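Local coordinates for protein neutral ceramidase (Pseudomonas aeruginosa, PDB 2ZWS) that hydrolyses the N-acyl linkage of ceramides to give sphingosine and free fatty acid, and also catalyses the reverse synthesis, using a bound zinc ion, at residues I47-S52 against G293-R298. Sequence-based numbering, arbitrary orientation.
With PLM (palmitic acid), chain G.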
loop_
_atom_site.group_PDB
_atom_site.type_symbol
_atom_site.label_atom_id
_atom_site.label_comp_id
_atom_site.label_asym_id
_atom_site.label_seq_id
_atom_site.Cartn_x
_atom_site.Cartn_y
_atom_site.Cartn_z
ATOM N N ILE A 47 -9.165 14.970 9.620
ATOM C CA ILE A 47 -9.848 15.132 10.904
ATOM C C ILE A 47 -9.549 16.508 11.449
ATOM O O ILE A 47 -8.404 16.938 11.454
ATOM C CB ILE A 47 -9.371 14.081 11.942
ATOM C CG1 ILE A 47 -9.495 12.663 11.374
ATOM C CG2 ILE A 47 -10.156 14.222 13.264
ATOM C CD1 ILE A 47 -8.772 11.630 12.226
ATOM N N GLU A 48 -10.576 17.203 11.911
ATOM C CA GLU A 48 -10.386 18.535 12.476
ATOM C C GLU A 48 -11.038 18.600 13.832
ATOM O O GLU A 48 -12.127 18.060 14.039
ATOM C CB GLU A 48 -11.085 19.604 11.651
ATOM C CG GLU A 48 -10.672 19.765 10.245
ATOM C CD GLU A 48 -11.041 21.151 9.718
ATOM O OE1 GLU A 48 -12.178 21.649 9.976
ATOM O OE2 GLU A 48 -10.190 21.746 9.033
ATOM N N GLU A 49 -10.384 19.287 14.752
ATOM C CA GLU A 49 -10.952 19.462 16.071
ATOM C C GLU A 49 -11.889 20.654 15.944
ATOM O O GLU A 49 -11.502 21.697 15.437
ATOM C CB GLU A 49 -9.826 19.732 17.071
ATOM C CG GLU A 49 -10.111 19.273 18.487
ATOM C CD GLU A 49 -9.068 19.773 19.471
ATOM O OE1 GLU A 49 -7.866 19.966 19.087
ATOM O OE2 GLU A 49 -9.463 19.976 20.643
ATOM N N ALA A 50 -13.137 20.510 16.364
ATOM C CA ALA A 50 -14.028 21.657 16.292
ATOM C C ALA A 50 -13.509 22.805 17.210
ATOM O O ALA A 50 -13.868 23.947 17.024
ATOM C CB ALA A 50 -15.467 21.246 16.629
ATOM N N ALA A 51 -12.579 22.496 18.119
ATOM C CA ALA A 51 -12.202 23.424 19.229
ATOM C C ALA A 51 -11.161 24.611 19.219
ATOM O O ALA A 51 -11.534 25.637 19.787
ATOM C CB ALA A 51 -12.099 22.638 20.565
ATOM N N SER A 52 -9.936 24.624 18.640
ATOM C CA SER A 52 -9.404 24.035 17.394
ATOM C C SER A 52 -10.215 24.450 16.152
ATOM O O SER A 52 -11.191 25.205 16.308
ATOM C CB SER A 52 -9.177 22.544 17.517
ATOM O OG SER A 52 -7.929 22.281 18.130
ATOM N N GLY A 293 -11.047 14.641 22.860
ATOM C CA GLY A 293 -9.856 15.392 23.244
ATOM C C GLY A 293 -9.113 15.990 22.060
ATOM O O GLY A 293 -9.575 15.929 20.899
ATOM N N GLU A 294 -7.955 16.566 22.361
ATOM C CA GLU A 294 -7.222 17.370 21.395
ATOM C C GLU A 294 -6.657 16.569 20.232
ATOM O O GLU A 294 -6.451 15.369 20.344
ATOM C CB GLU A 294 -6.099 18.139 22.085
ATOM C CG GLU A 294 -4.940 17.297 22.497
ATOM C CD GLU A 294 -3.795 18.094 23.134
ATOM O OE1 GLU A 294 -3.231 17.586 24.109
ATOM O OE2 GLU A 294 -3.436 19.196 22.670
ATOM N N LEU A 295 -6.417 17.269 19.135
ATOM C CA LEU A 295 -5.560 16.762 18.076
ATOM C C LEU A 295 -4.191 17.414 18.239
ATOM O O LEU A 295 -4.084 18.602 18.537
ATOM C CB LEU A 295 -6.120 17.129 16.691
ATOM C CG LEU A 295 -7.523 16.614 16.343
ATOM C CD1 LEU A 295 -7.835 16.938 14.889
ATOM C CD2 LEU A 295 -7.680 15.127 16.627
ATOM N N ASP A 296 -3.141 16.635 18.015
ATOM C CA ASP A 296 -1.780 17.159 18.072
ATOM C C ASP A 296 -0.917 16.259 17.222
ATOM O O ASP A 296 -1.347 15.161 16.791
ATOM C CB ASP A 296 -1.281 17.149 19.531
ATOM C CG ASP A 296 -0.115 18.102 19.787
ATOM O OD1 ASP A 296 0.338 18.833 18.882
ATOM O OD2 ASP A 296 0.324 18.123 20.950
ATOM N N SER A 297 0.301 16.719 16.974
ATOM C CA SER A 297 1.223 15.883 16.217
ATOM C C SER A 297 2.657 16.352 16.371
ATOM O O SER A 297 2.924 17.511 16.778
ATOM C CB SER A 297 0.841 15.907 14.736
ATOM O OG SER A 297 0.997 17.232 14.246
ATOM N N ARG A 298 3.581 15.446 16.031
ATOM C CA ARG A 298 5.001 15.813 15.908
ATOM C C ARG A 298 5.576 15.059 14.716
ATOM O O ARG A 298 5.057 14.005 14.324
ATOM C CB ARG A 298 5.805 15.448 17.167
ATOM C CG ARG A 298 5.461 16.250 18.408
ATOM C CD ARG A 298 5.861 17.735 18.328
ATOM N NE ARG A 298 5.687 18.358 19.637
ATOM C CZ ARG A 298 4.503 18.717 20.142
ATOM N NH1 ARG A 298 3.385 18.528 19.449
ATOM N NH2 ARG A 298 4.429 19.249 21.352
HETATM C C1 PLM G . 4.717 22.725 19.858
HETATM O O1 PLM G . 3.671 22.912 19.184
HETATM O O2 PLM G . 4.619 22.312 21.038
HETATM C C2 PLM G . 6.075 23.000 19.259
HETATM C C3 PLM G . 6.188 22.286 17.915
HETATM C C4 PLM G . 7.479 22.680 17.207
HETATM C C5 PLM G . 7.446 24.058 16.549
HETATM C C6 PLM G . 8.649 24.182 15.620
HETATM C C7 PLM G . 9.807 24.906 16.298
HETATM C C8 PLM G . 10.944 23.964 16.671
HETATM C C9 PLM G . 12.167 24.748 17.142
HETATM C CA PLM G . 12.666 24.274 18.502
HETATM C CB PLM G . 13.775 23.235 18.356
HETATM C CC PLM G . 13.515 22.056 19.286
HETATM C CD PLM G . 14.678 21.835 20.248
HETATM C CE PLM G . 14.269 20.987 21.449
HETATM C CF PLM G . 14.494 19.498 21.197
HETATM C CG PLM G . 15.936 19.085 21.472
#
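Glu49 reaches across to the backbone of Leu295 with its carboxylate: Leu295 N lies 3.1 Å from Glu49 OE1, and the N-H...O angle of 171° makes the bond nearly straight. The donor nevertheless comes from well above the carboxylate plane, 71° out of it. Glu49 places the group there with CG roughly anti to the backbone N and an extended chain beyond. The carboxylate then lies against the Glu294 backbone, with Glu49 OE2 3.5 Å from Glu294 CA. The side chain of Glu294 itself leads away, to a salt bridge with Arg489.

Beside this polar link, Leu295 supplies the apolar half of the contact. Its CG packs 3.9 Å from Glu49 CB, while Leu295 CD1 sits against backbone, 3.5 Å from Ile47 O, and meets Ile47 CG2 at 3.9 Å. The Ile47 and Leu295 side chains cross at about a right angle; Leu56 and Ile400 continue the apolar surroundings, and Tyr5, whose OH bonds to Gly293 O, also touches Leu295.

Farther along 293-298, Asp296 OD1 lies at the in-plane edge of the Arg298 guanidinium in a salt bridge whose hydrogen bonds are weak. A firmer bond runs from Arg298 NH1 to Ser297 O, 2.9 Å away, and Arg298 NH2 binds Leu490 O. The carboxyl carbon of the palmitic acid lies above one guanidinium face, displaced toward its rim, with PLM O2 3.1 Å from Arg298 NH2.

No backbone-to-backbone hydrogen bond joins the segments, and the strand axes approach to 8.2 Å at 118°, consistent with strands of two different sheets. Strand 41-49 belongs to the large mixed sheet and 295-303 is an outermost strand of a four-stranded mixed sheet, so the arrangement is a sheet-to-sheet junction within the N-terminal ceramidase family region.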